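Local coordinates for protein intracellular exo-alpha-(1->5)-L-arabinofuranosidase (Bifidobacterium longum, PDB 2Y2W) that removes terminal alpha-L-arabinofuranosyl residues from arabinan and arabinoxylan, as a cytoplasmic family 51 glycoside hydrolase working in the breakdown of plant cell walls, at residues Y286-G291 with Y345-N350; S299-L304 with N485-T490; F303-E308 with E458-V463; T381-V386 with P555-I560; M392-K397 with A465-V470. All coordinates share one frame; numbering follows the deposited sequence.

In the fold
The five contacts run outward from the mouth of the eight-stranded barrel to the mixed beta sheet packed beside it. Contact 1 is nearest the catalytic end: its Tyr286, which probably binds arabinofuranose, hydrogen-bonds through OH to Glu340, the probable nucleophile. Contacts 2 and 3 share Phe303 and Leu304, have centres about 8 Å apart and are tied by the salt bridge between Arg486 and Glu308. In contact 3 the side chain of Ser306 is about 9 Å from that of Tyr286. Contact 4 lies about 9 Å, centre to centre, from contact 2. Contact 5 uses the same helix 382-397 as contact 4, their centres about 14 Å apart. Contacts 2, 4 and 5 lie away from the probable catalytic and sugar-binding residues.

Contact 1: residues Y286-G291 with Y345-N350; sequences YYFDRG and YSDKWN
Phe288 and Tyr345 meet because their first torsions bring their rings together: Tyr345 CG lies anti to its own carbonyl carbon (chi1 -72°), which swings the tyrosine ring beneath Phe288 CB, while Phe288 CG stands between its backbone N and carbonyl carbon (chi1 70°), turning the phenyl ring toward Ser346 and Asp347. Phe288 CB thus sits over a face of the tyrosine, a CH-pi contact 3.8 Å from the centroid of Tyr345. The two rings themselves meet obliquely, their planes 63° apart, with Phe288 CD2 and Tyr345 CD2 touching at 3.5 Å. Farther along the phenylalanine, Ser346 N lies over the centre of one face, and Ser346 OG comes to 3.3 Å from Phe288 CE1. Asp347 OD1 approaches CE2 of the same ring obliquely. At the edge of the tyrosine, Asp289 O lies near the ring plane, 3.4 Å from Tyr345 CE2. The polar ends look elsewhere, Tyr345 OH bonding to Asp384 and Asp289 OD1 to Ser299. Two loops of a (beta/alpha)8 barrel are joined here: one leaves strand 280-287, the other runs from strand 335-341 into helix 347-357, and helix 297-304 packs against Asp289 through Met300 and Phe303.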
# COMPACT_ATOMS: atom_id res chain seq x y z
N TYR D 286 25.22 16.74 4.82
CA TYR D 286 25.26 18.20 4.74
C TYR D 286 25.99 18.79 5.94
O TYR D 286 25.89 18.27 7.05
CB TYR D 286 23.84 18.78 4.66
CG TYR D 286 23.09 18.51 3.37
CD1 TYR D 286 23.38 19.24 2.22
CD2 TYR D 286 22.09 17.55 3.31
CE1 TYR D 286 22.69 19.01 1.03
CE2 TYR D 286 21.39 17.32 2.13
CZ TYR D 286 21.69 18.05 0.99
OH TYR D 286 21.01 17.82 -0.17
N TYR D 287 26.72 19.88 5.70
CA TYR D 287 27.50 20.54 6.76
C TYR D 287 27.43 22.06 6.66
O TYR D 287 27.34 22.60 5.56
CB TYR D 287 28.96 20.09 6.70
CG TYR D 287 29.16 18.59 6.67
CD1 TYR D 287 29.10 17.84 7.84
CD2 TYR D 287 29.40 17.93 5.47
CE1 TYR D 287 29.28 16.46 7.82
CE2 TYR D 287 29.58 16.56 5.43
CZ TYR D 287 29.51 15.83 6.61
OH TYR D 287 29.69 14.46 6.57
N PHE D 288 27.47 22.73 7.81
CA PHE D 288 27.48 24.19 7.87
C PHE D 288 28.10 24.72 9.17
O PHE D 288 28.30 23.96 10.12
CB PHE D 288 26.08 24.78 7.64
CG PHE D 288 25.11 24.54 8.77
CD1 PHE D 288 24.52 23.30 8.96
CD2 PHE D 288 24.76 25.58 9.63
CE1 PHE D 288 23.61 23.08 10.00
CE2 PHE D 288 23.85 25.38 10.67
CZ PHE D 288 23.28 24.12 10.85
N ASP D 289 28.40 26.02 9.18
CA ASP D 289 28.93 26.68 10.38
C ASP D 289 27.77 27.06 11.30
O ASP D 289 27.00 27.97 11.00
CB ASP D 289 29.74 27.93 9.98
CG ASP D 289 30.43 28.58 11.17
OD1 ASP D 289 30.70 27.90 12.18
OD2 ASP D 289 30.72 29.79 11.08
N ARG D 290 27.66 26.33 12.41
CA ARG D 290 26.52 26.47 13.33
C ARG D 290 26.51 27.81 14.08
O ARG D 290 25.46 28.24 14.57
CB ARG D 290 26.47 25.30 14.32
CG ARG D 290 26.14 23.96 13.68
CD ARG D 290 25.85 22.89 14.72
NE ARG D 290 25.99 21.55 14.16
CZ ARG D 290 25.01 20.86 13.57
NH1 ARG D 290 23.80 21.37 13.45
NH2 ARG D 290 25.26 19.64 13.11
N GLY D 291 27.67 28.45 14.17
CA GLY D 291 27.78 29.76 14.80
C GLY D 291 28.24 30.83 13.82
O GLY D 291 29.06 31.67 14.16
N TYR D 345 23.48 25.62 4.93
CA TYR D 345 23.03 26.27 6.16
C TYR D 345 21.54 26.00 6.36
O TYR D 345 20.68 26.78 5.94
CB TYR D 345 23.33 27.78 6.11
CG TYR D 345 24.81 28.09 6.26
CD1 TYR D 345 25.65 28.17 5.15
CD2 TYR D 345 25.36 28.31 7.52
CE1 TYR D 345 27.01 28.45 5.29
CE2 TYR D 345 26.72 28.59 7.67
CZ TYR D 345 27.53 28.66 6.56
OH TYR D 345 28.87 28.94 6.71
N SER D 346 21.25 24.89 7.03
CA SER D 346 19.89 24.36 7.15
C SER D 346 19.05 25.02 8.25
O SER D 346 17.85 24.74 8.38
CB SER D 346 19.92 22.84 7.34
OG SER D 346 20.80 22.47 8.38
N ASP D 347 19.67 25.90 9.03
CA ASP D 347 18.96 26.64 10.08
C ASP D 347 17.94 27.64 9.53
O ASP D 347 16.92 27.91 10.17
CB ASP D 347 19.94 27.34 11.03
CG ASP D 347 20.98 28.19 10.30
OD1 ASP D 347 21.27 27.92 9.12
OD2 ASP D 347 21.52 29.12 10.94
N LYS D 348 18.21 28.17 8.33
CA LYS D 348 17.29 29.06 7.63
C LYS D 348 15.99 28.34 7.24
O LYS D 348 14.90 28.91 7.33
CB LYS D 348 17.96 29.66 6.38
CG LYS D 348 18.91 30.84 6.64
CD LYS D 348 20.23 30.41 7.28
CE LYS D 348 21.28 31.51 7.24
NZ LYS D 348 22.07 31.50 5.98
N TRP D 349 16.12 27.09 6.80
CA TRP D 349 14.96 26.27 6.45
C TRP D 349 14.27 25.72 7.70
O TRP D 349 13.04 25.59 7.73
CB TRP D 349 15.36 25.14 5.49
CG TRP D 349 14.25 24.17 5.18
CD1 TRP D 349 14.17 22.86 5.57
CD2 TRP D 349 13.05 24.44 4.44
NE1 TRP D 349 13.01 22.30 5.11
CE2 TRP D 349 12.30 23.24 4.41
CE3 TRP D 349 12.54 25.58 3.79
CZ2 TRP D 349 11.06 23.15 3.76
CZ3 TRP D 349 11.31 25.48 3.14
CH2 TRP D 349 10.58 24.27 3.14
N ASN D 350 15.06 25.41 8.72
CA ASN D 350 14.53 24.94 10.01
C ASN D 350 13.67 25.98 10.74
O ASN D 350 12.70 25.62 11.40
CB ASN D 350 15.66 24.46 10.92
CG ASN D 350 16.14 23.05 10.58
OD1 ASN D 350 15.34 22.19 10.22
ND2 ASN D 350 17.44 22.82 10.72

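Contact 2: residues S299-L304 with N485-T490; sequences SMQDFL and NRDANT
Gln301 points the NE2 and OE1 end of its carboxamide at the backbone of loop 485-490, so that one amide serves two points of the chain. NE2 gives a hydrogen bond of 2.8 Å to Arg486 O, and that acceptor lies almost in the amide plane of the glutamine, although the donor stands 33° out of the carbonyl plane. OE1 takes a weak bond from Ala488 N at 3.3 Å. The side chain reaches this position by leaving the helix with CG opposite the backbone N (chi1 -167°) and then bending at the next bond. With a leucine in place of Gln301, Arg486 O and Ala488 N would probably lose their amide partner and the loop its polar tie to the helix. One turn on, Leu304 CD1 packs on Ala488 CB at 3.9 Å, and the aliphatic part of Arg486 lies against the carbonyl of Leu304, its CD 3.2 Å from Leu304 O. Beyond that, the arginine's NH1 goes on to a salt bridge with Glu308. The loop has its own brace: Asp487 OD1 accepts from Asn489 N, nearly along the C-O bond, and from Thr490 N above the carboxylate plane, giving an Asx turn within an Asx motif. Helix 297-304 of the barrel thus meets the loop joining strands 478-485 and 492-497 of the mixed sheet. Both hydrogen bonds across the contact end on loop backbone atoms, so Gln301 reads main chain rather than side chains.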
# COMPACT_ATOMS: atom_id res chain seq x y z
N SER D 299 32.77 26.88 16.56
CA SER D 299 31.88 26.28 15.57
C SER D 299 32.54 26.24 14.19
O SER D 299 32.33 25.29 13.43
CB SER D 299 30.56 27.05 15.50
OG SER D 299 30.77 28.38 15.08
N MET D 300 33.31 27.28 13.88
CA MET D 300 34.09 27.36 12.64
C MET D 300 35.11 26.22 12.54
O MET D 300 35.21 25.56 11.51
CB MET D 300 34.78 28.73 12.54
CG MET D 300 35.84 28.86 11.44
SD MET D 300 35.27 28.50 9.77
CE MET D 300 34.12 29.85 9.48
N GLN D 301 35.85 25.99 13.63
CA GLN D 301 36.86 24.93 13.68
C GLN D 301 36.25 23.53 13.57
O GLN D 301 36.85 22.63 12.98
CB GLN D 301 37.72 25.05 14.94
CG GLN D 301 39.00 24.20 14.94
CD GLN D 301 40.03 24.68 13.93
OE1 GLN D 301 40.79 25.62 14.19
NE2 GLN D 301 40.08 24.03 12.77
N ASP D 302 35.06 23.35 14.15
CA ASP D 302 34.31 22.10 14.00
C ASP D 302 33.91 21.89 12.54
O ASP D 302 33.97 20.78 12.02
CB ASP D 302 33.04 22.12 14.88
CG ASP D 302 33.35 22.15 16.37
OD1 ASP D 302 34.54 22.22 16.75
OD2 ASP D 302 32.38 22.12 17.16
N PHE D 303 33.50 22.98 11.90
CA PHE D 303 33.02 22.97 10.52
C PHE D 303 34.13 22.67 9.51
O PHE D 303 33.90 21.97 8.52
CB PHE D 303 32.33 24.30 10.20
CG PHE D 303 31.94 24.46 8.76
CD1 PHE D 303 31.12 23.53 8.13
CD2 PHE D 303 32.38 25.56 8.04
CE1 PHE D 303 30.76 23.68 6.80
CE2 PHE D 303 32.02 25.73 6.71
CZ PHE D 303 31.21 24.79 6.09
N LEU D 304 35.33 23.18 9.76
CA LEU D 304 36.47 22.94 8.88
C LEU D 304 36.94 21.48 8.91
O LEU D 304 37.56 21.00 7.96
CB LEU D 304 37.63 23.89 9.20
CG LEU D 304 37.41 25.38 8.88
CD1 LEU D 304 38.34 26.25 9.72
CD2 LEU D 304 37.57 25.67 7.40
N ASN D 485 44.18 22.92 4.24
CA ASN D 485 44.60 23.35 5.57
C ASN D 485 43.38 23.65 6.44
O ASN D 485 42.64 24.59 6.17
CB ASN D 485 45.53 24.57 5.49
CG ASN D 485 46.12 24.95 6.85
OD1 ASN D 485 46.27 24.11 7.74
ND2 ASN D 485 46.46 26.22 7.00
N ARG D 486 43.19 22.85 7.49
CA ARG D 486 41.99 22.92 8.33
C ARG D 486 42.12 23.83 9.56
O ARG D 486 41.11 24.16 10.19
CB ARG D 486 41.53 21.52 8.74
CG ARG D 486 40.96 20.70 7.59
CD ARG D 486 40.33 19.41 8.07
NE ARG D 486 41.31 18.34 8.28
CZ ARG D 486 41.00 17.08 8.56
NH1 ARG D 486 39.73 16.70 8.68
NH2 ARG D 486 41.96 16.19 8.74
N ASP D 487 43.35 24.22 9.89
CA ASP D 487 43.59 25.15 11.01
C ASP D 487 43.00 26.52 10.68
O ASP D 487 43.12 27.01 9.56
CB ASP D 487 45.10 25.27 11.28
CG ASP D 487 45.41 25.88 12.65
OD1 ASP D 487 44.87 26.96 12.98
OD2 ASP D 487 46.21 25.28 13.40
N ALA D 488 42.35 27.12 11.68
CA ALA D 488 41.59 28.36 11.47
C ALA D 488 42.39 29.65 11.69
O ALA D 488 41.99 30.72 11.22
CB ALA D 488 40.33 28.36 12.33
N ASN D 489 43.51 29.55 12.41
CA ASN D 489 44.32 30.73 12.75
C ASN D 489 45.84 30.52 12.75
O ASN D 489 46.60 31.41 13.14
CB ASN D 489 43.84 31.37 14.07
CG ASN D 489 43.44 30.33 15.11
OD1 ASN D 489 44.22 29.45 15.46
ND2 ASN D 489 42.22 30.45 15.61
N THR D 490 46.29 29.34 12.30
CA THR D 490 47.72 29.05 12.18
C THR D 490 48.06 28.52 10.78
O THR D 490 47.55 27.48 10.37
CB THR D 490 48.19 28.04 13.25
OG1 THR D 490 47.81 28.50 14.55
CG2 THR D 490 49.71 27.87 13.21

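Contact 3: residues F303-E308 with E458-V463; sequences FLASSE and EAYGDV
Ala305 faces Val463 and Glu308 faces Tyr460, each pair with CA atoms 7.5 Å apart, so the backbones stay well separated and side chains fill the interval. Tyr460 lays its ring between two alkyl groups: Glu308 CB is over one face, a CH-pi contact 4.3 Å from the centroid of Tyr460 and 15° off its normal, while Ala459 CB from its own segment covers the opposite face. Ala305 O approaches the ring obliquely, 3.3 Å from Tyr460 CE2, and the phenolic oxygen reaches over to Ser306 CA. The setting is the alpha-helical part of a beta-alpha-beta crossover of the barrel, from strand 280-287 to strand 335-341, where helix 297-304 gives way to helix 307-327 and the sheet of the C-terminal region packs on the junction. Ser306 braces this break, since Phe303 O accepts from both Ser306 N and Ser306 OG, the latter at 2.7 Å, and both donors come from the same side of the carbonyl plane. Val463, at the start of strand 462-473, splits its branches between the two partners: CG2 packs on Ala305 CB at 3.9 Å, and CG1 meets Glu308 CG at 3.6 Å as the two side chains pass, pointing opposite ways. Glu308, bent at its second torsion (chi2 -67°), carries its carboxylate past the valine to a salt bridge with Arg486.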
# COMPACT_ATOMS: atom_id res chain seq x y z
N PHE D 303 33.50 22.98 11.90
CA PHE D 303 33.02 22.97 10.52
C PHE D 303 34.13 22.67 9.51
O PHE D 303 33.90 21.97 8.52
CB PHE D 303 32.33 24.30 10.20
CG PHE D 303 31.94 24.46 8.76
CD1 PHE D 303 31.12 23.53 8.13
CD2 PHE D 303 32.38 25.56 8.04
CE1 PHE D 303 30.76 23.68 6.80
CE2 PHE D 303 32.02 25.73 6.71
CZ PHE D 303 31.21 24.79 6.09
N LEU D 304 35.33 23.18 9.76
CA LEU D 304 36.47 22.94 8.88
C LEU D 304 36.94 21.48 8.91
O LEU D 304 37.56 21.00 7.96
CB LEU D 304 37.63 23.89 9.20
CG LEU D 304 37.41 25.38 8.88
CD1 LEU D 304 38.34 26.25 9.72
CD2 LEU D 304 37.57 25.67 7.40
N ALA D 305 36.62 20.78 9.99
CA ALA D 305 36.95 19.36 10.13
C ALA D 305 35.74 18.45 9.87
O ALA D 305 35.65 17.36 10.43
CB ALA D 305 37.54 19.09 11.51
N SER D 306 34.83 18.90 9.00
CA SER D 306 33.61 18.16 8.68
C SER D 306 33.85 16.86 7.93
O SER D 306 32.99 15.97 7.93
CB SER D 306 32.63 19.04 7.90
OG SER D 306 32.03 20.01 8.75
N SER D 307 35.01 16.75 7.29
CA SER D 307 35.42 15.54 6.59
C SER D 307 35.50 14.32 7.52
O SER D 307 35.30 13.18 7.08
CB SER D 307 36.76 15.75 5.87
OG SER D 307 37.66 16.49 6.68
N GLU D 308 35.78 14.57 8.80
CA GLU D 308 35.87 13.53 9.82
C GLU D 308 34.53 12.83 10.06
O GLU D 308 34.49 11.64 10.34
CB GLU D 308 36.39 14.11 11.13
CG GLU D 308 37.79 14.72 11.04
CD GLU D 308 38.87 13.69 10.76
OE1 GLU D 308 38.94 12.67 11.50
OE2 GLU D 308 39.65 13.89 9.81
N GLU D 458 35.34 20.85 19.15
CA GLU D 458 34.27 20.43 20.06
C GLU D 458 33.56 19.15 19.60
O GLU D 458 33.36 18.23 20.40
CB GLU D 458 33.23 21.54 20.24
CG GLU D 458 33.29 22.27 21.59
CD GLU D 458 33.82 23.69 21.48
OE1 GLU D 458 34.78 23.92 20.72
OE2 GLU D 458 33.28 24.57 22.17
N ALA D 459 33.20 19.11 18.32
CA ALA D 459 32.44 17.99 17.75
C ALA D 459 33.26 16.72 17.58
O ALA D 459 32.76 15.61 17.78
CB ALA D 459 31.81 18.41 16.42
N TYR D 460 34.53 16.88 17.20
CA TYR D 460 35.43 15.75 16.98
C TYR D 460 36.62 15.84 17.93
O TYR D 460 36.76 16.82 18.66
CB TYR D 460 35.88 15.70 15.51
CG TYR D 460 34.77 16.04 14.54
CD1 TYR D 460 33.78 15.10 14.24
CD2 TYR D 460 34.69 17.29 13.94
CE1 TYR D 460 32.75 15.40 13.36
CE2 TYR D 460 33.66 17.61 13.05
CZ TYR D 460 32.70 16.66 12.77
OH TYR D 460 31.67 16.95 11.90
N GLY D 461 37.47 14.81 17.93
CA GLY D 461 38.63 14.76 18.83
C GLY D 461 39.77 15.65 18.39
O GLY D 461 39.57 16.83 18.07
N ASP D 462 40.98 15.09 18.40
CA ASP D 462 42.16 15.78 17.89
C ASP D 462 42.40 15.33 16.45
O ASP D 462 42.65 14.16 16.19
CB ASP D 462 43.38 15.48 18.77
N VAL D 463 42.31 16.28 15.52
CA VAL D 463 42.36 15.96 14.09
C VAL D 463 43.53 16.65 13.36
O VAL D 463 43.88 17.78 13.68
CB VAL D 463 41.01 16.28 13.39
CG1 VAL D 463 39.92 15.34 13.87
CG2 VAL D 463 40.60 17.74 13.59

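Contact 4: residues T381-V386 with P555-I560; sequences TAADAV and PAISWI
Ile557, which presses its CG2 branch onto Ala383 and Val386, carries a positive phi of 60°, unusual for a beta-branched residue. The twist falls just before strand 558-564 and turns the isoleucine toward the helix, with CG2 lying 4.0 Å from both Ala383 CA and Val386 CG2. Val386 takes most of the contact on the helix side. Its CG1, opposite the backbone N (chi1 177°), rests 3.8 Å from Ser558 O, while CG2 reaches past Ile557 toward Trp559 N and CB. Cut back to an alanine, this position would probably open a gap beneath Ile557 CG2 and leave the start of the strand less firmly seated on the helix. Each segment also secures its own end. Thr381 and Asp384 form a capping box, in which Thr381 N gives an almost straight bond of 3.0 Å to Asp384 OD2 and Asp384 N gives a weak one to Thr381 OG1. Across the bend before the strand, Ser558 OG donates to Pro555 O at 2.7 Å. The strand runs antiparallel to both of its neighbours, 478-485 and 512-518, and the first turns of helix 382-397 lie against its entry, with helix 297-304 adding Met300 to Ala383 and Leu304 to Ile557.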
# COMPACT_ATOMS: atom_id res chain seq x y z
N THR D 381 30.99 31.28 1.43
CA THR D 381 32.18 31.96 1.93
C THR D 381 33.44 31.18 1.54
O THR D 381 33.35 30.01 1.15
CB THR D 381 32.15 32.10 3.46
OG1 THR D 381 32.07 30.80 4.06
CG2 THR D 381 30.95 32.94 3.90
N ALA D 382 34.59 31.84 1.65
CA ALA D 382 35.88 31.21 1.38
C ALA D 382 36.07 29.93 2.20
O ALA D 382 36.69 28.98 1.73
CB ALA D 382 37.01 32.19 1.65
N ALA D 383 35.53 29.92 3.42
CA ALA D 383 35.61 28.77 4.30
C ALA D 383 34.74 27.61 3.82
O ALA D 383 35.16 26.45 3.88
CB ALA D 383 35.24 29.16 5.72
N ASP D 384 33.54 27.92 3.33
CA ASP D 384 32.62 26.92 2.80
C ASP D 384 33.24 26.12 1.66
O ASP D 384 33.05 24.91 1.55
CB ASP D 384 31.31 27.57 2.33
CG ASP D 384 30.50 28.17 3.47
OD1 ASP D 384 30.59 27.66 4.61
OD2 ASP D 384 29.77 29.16 3.23
N ALA D 385 34.01 26.81 0.81
CA ALA D 385 34.70 26.19 -0.31
C ALA D 385 35.82 25.25 0.15
O ALA D 385 35.99 24.17 -0.42
CB ALA D 385 35.26 27.26 -1.23
N VAL D 386 36.56 25.66 1.18
CA VAL D 386 37.67 24.86 1.70
C VAL D 386 37.16 23.55 2.33
O VAL D 386 37.81 22.51 2.22
CB VAL D 386 38.55 25.66 2.71
CG1 VAL D 386 39.67 24.80 3.30
CG2 VAL D 386 39.15 26.89 2.04
N PRO D 555 48.25 29.10 4.10
CA PRO D 555 47.68 29.94 5.16
C PRO D 555 46.50 29.26 5.85
O PRO D 555 45.96 28.28 5.33
CB PRO D 555 47.20 31.19 4.41
CG PRO D 555 47.94 31.17 3.12
CD PRO D 555 48.11 29.73 2.78
N ALA D 556 46.11 29.77 7.02
CA ALA D 556 44.98 29.24 7.77
C ALA D 556 43.71 29.27 6.92
O ALA D 556 43.37 30.30 6.34
CB ALA D 556 44.78 30.03 9.05
N ILE D 557 43.03 28.13 6.86
CA ILE D 557 41.83 27.94 6.01
C ILE D 557 42.17 28.15 4.53
O ILE D 557 41.99 29.24 3.98
CB ILE D 557 40.62 28.83 6.44
CG1 ILE D 557 40.40 28.75 7.95
CG2 ILE D 557 39.36 28.43 5.68
CD1 ILE D 557 39.55 29.88 8.53
N SER D 558 42.67 27.09 3.89
CA SER D 558 43.06 27.14 2.48
C SER D 558 43.02 25.78 1.80
O SER D 558 43.34 24.75 2.41
CB SER D 558 44.46 27.76 2.33
OG SER D 558 45.44 27.01 3.02
N TRP D 559 42.61 25.79 0.53
CA TRP D 559 42.60 24.60 -0.32
C TRP D 559 43.64 24.78 -1.42
O TRP D 559 43.75 25.85 -2.01
CB TRP D 559 41.21 24.38 -0.91
CG TRP D 559 41.16 23.40 -2.06
CD1 TRP D 559 41.09 22.04 -1.98
CD2 TRP D 559 41.17 23.72 -3.46
NE1 TRP D 559 41.06 21.49 -3.24
CE2 TRP D 559 41.10 22.50 -4.17
CE3 TRP D 559 41.22 24.92 -4.18
CZ2 TRP D 559 41.09 22.45 -5.56
CZ3 TRP D 559 41.21 24.86 -5.57
CH2 TRP D 559 41.15 23.63 -6.25
N ILE D 560 44.40 23.72 -1.68
CA ILE D 560 45.46 23.77 -2.68
C ILE D 560 45.26 22.73 -3.78
O ILE D 560 44.80 21.61 -3.52
CB ILE D 560 46.88 23.65 -2.02
CG1 ILE D 560 47.81 24.76 -2.50
CG2 ILE D 560 47.51 22.27 -2.23
CD1 ILE D 560 47.54 26.10 -1.86

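Contact 5: residues M392-K397 with A465-V470; sequences MITLLK and AIDAVV
Lys397 runs along strand 466-470 against Val469, Ala468 and Asp467 in turn. CB touches Val469 CG1, and CG lies close to the same methyl, at 3.2 Å from Val469 CG1. With the chain extended at the second torsion (chi2 158°), CD lies 3.4 Å from Ala468 O. A bend at the third (chi3 91°) then brings CE to 3.8 Å from Asp467 OD1, and a second bend turns NZ back toward the helix. There NZ donates to a water at 3.1 Å, and this water also bonds Thr394 OG1 and gives a weak bond to Asp467 OD2. The ammonium and carboxylate are linked only loosely, through this water, for Lys397 NZ remains 4.4 Å from Asp467 OD1, beyond a salt bridge, though the charges probably still attract. Ile393 supplies the apolar half of the contact, crossing Val469 with its CG1 3.5 Å from Val469 CG2, while Leu396 adds CB to the other methyl of that valine. The axes of helix segment 392-397 and strand segment 466-470 approach to 7.7 Å and are inclined at 49°, so the last turn of helix 382-397 lies slantwise on the sheet, where strand 462-473 is flanked by strands 444-456 and 478-485, and the Thr394 side chain also touches helix 307-327.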
# COMPACT_ATOMS: atom_id res chain seq x y z
N MET D 392 35.72 16.40 -0.89
CA MET D 392 36.12 15.77 -2.14
C MET D 392 37.38 14.91 -1.97
O MET D 392 37.47 13.83 -2.55
CB MET D 392 36.34 16.83 -3.23
CG MET D 392 36.71 16.28 -4.61
SD MET D 392 35.58 15.01 -5.24
CE MET D 392 34.13 16.00 -5.61
N ILE D 393 38.33 15.40 -1.17
CA ILE D 393 39.54 14.65 -0.83
C ILE D 393 39.21 13.34 -0.11
O ILE D 393 39.75 12.29 -0.45
CB ILE D 393 40.53 15.52 0.01
CG1 ILE D 393 41.20 16.58 -0.88
CG2 ILE D 393 41.58 14.65 0.72
CD1 ILE D 393 41.92 17.68 -0.13
N THR D 394 38.31 13.41 0.87
CA THR D 394 37.86 12.21 1.60
C THR D 394 37.14 11.24 0.66
O THR D 394 37.30 10.02 0.78
CB THR D 394 36.95 12.58 2.80
OG1 THR D 394 37.65 13.46 3.68
CG2 THR D 394 36.54 11.33 3.58
N LEU D 395 36.36 11.79 -0.26
CA LEU D 395 35.66 10.98 -1.26
C LEU D 395 36.65 10.26 -2.17
O LEU D 395 36.49 9.07 -2.45
CB LEU D 395 34.70 11.85 -2.09
CG LEU D 395 33.39 12.31 -1.45
CD1 LEU D 395 32.76 13.42 -2.28
CD2 LEU D 395 32.40 11.16 -1.27
N LEU D 396 37.68 10.98 -2.61
CA LEU D 396 38.75 10.41 -3.43
C LEU D 396 39.60 9.40 -2.65
O LEU D 396 40.02 8.39 -3.21
CB LEU D 396 39.62 11.51 -4.04
CG LEU D 396 39.04 12.31 -5.21
CD1 LEU D 396 39.80 13.61 -5.43
CD2 LEU D 396 39.04 11.48 -6.49
N LYS D 397 39.82 9.68 -1.37
CA LYS D 397 40.56 8.76 -0.50
C LYS D 397 39.80 7.47 -0.21
O LYS D 397 40.38 6.48 0.22
CB LYS D 397 40.97 9.45 0.81
CG LYS D 397 42.37 10.06 0.79
CD LYS D 397 42.55 11.17 1.83
CE LYS D 397 43.07 10.64 3.16
NZ LYS D 397 42.04 9.90 3.94
N ALA D 465 45.60 18.83 10.85
CA ALA D 465 45.29 20.09 10.18
C ALA D 465 45.33 19.92 8.66
O ALA D 465 44.44 20.41 7.95
CB ALA D 465 46.25 21.18 10.62
N ILE D 466 46.36 19.24 8.16
CA ILE D 466 46.54 19.02 6.73
C ILE D 466 45.90 17.70 6.30
O ILE D 466 46.02 16.68 6.99
CB ILE D 466 48.05 19.06 6.32
CG1 ILE D 466 48.72 20.35 6.82
CG2 ILE D 466 48.22 18.91 4.80
CD1 ILE D 466 48.16 21.66 6.24
N ASP D 467 45.21 17.73 5.16
CA ASP D 467 44.57 16.56 4.56
C ASP D 467 44.75 16.63 3.04
O ASP D 467 44.58 17.69 2.45
CB ASP D 467 43.09 16.53 4.93
CG ASP D 467 42.42 15.20 4.60
OD1 ASP D 467 43.13 14.18 4.46
OD2 ASP D 467 41.17 15.19 4.50
N ALA D 468 45.10 15.50 2.42
CA ALA D 468 45.46 15.49 0.99
C ALA D 468 45.19 14.17 0.23
O ALA D 468 45.16 13.09 0.83
CB ALA D 468 46.93 15.89 0.82
N VAL D 469 45.00 14.29 -1.08
CA VAL D 469 44.92 13.15 -2.01
C VAL D 469 45.87 13.30 -3.19
O VAL D 469 46.17 14.41 -3.62
CB VAL D 469 43.51 12.94 -2.62
CG1 VAL D 469 42.65 12.10 -1.71
CG2 VAL D 469 42.84 14.27 -2.98
N VAL D 470 46.31 12.16 -3.73
CA VAL D 470 47.11 12.14 -4.95
C VAL D 470 46.43 11.26 -6.00
O VAL D 470 46.15 10.09 -5.75
CB VAL D 470 48.55 11.63 -4.69
CG1 VAL D 470 49.36 11.60 -5.98
CG2 VAL D 470 49.25 12.49 -3.64
O HOH W 1 39.82 11.97 4.52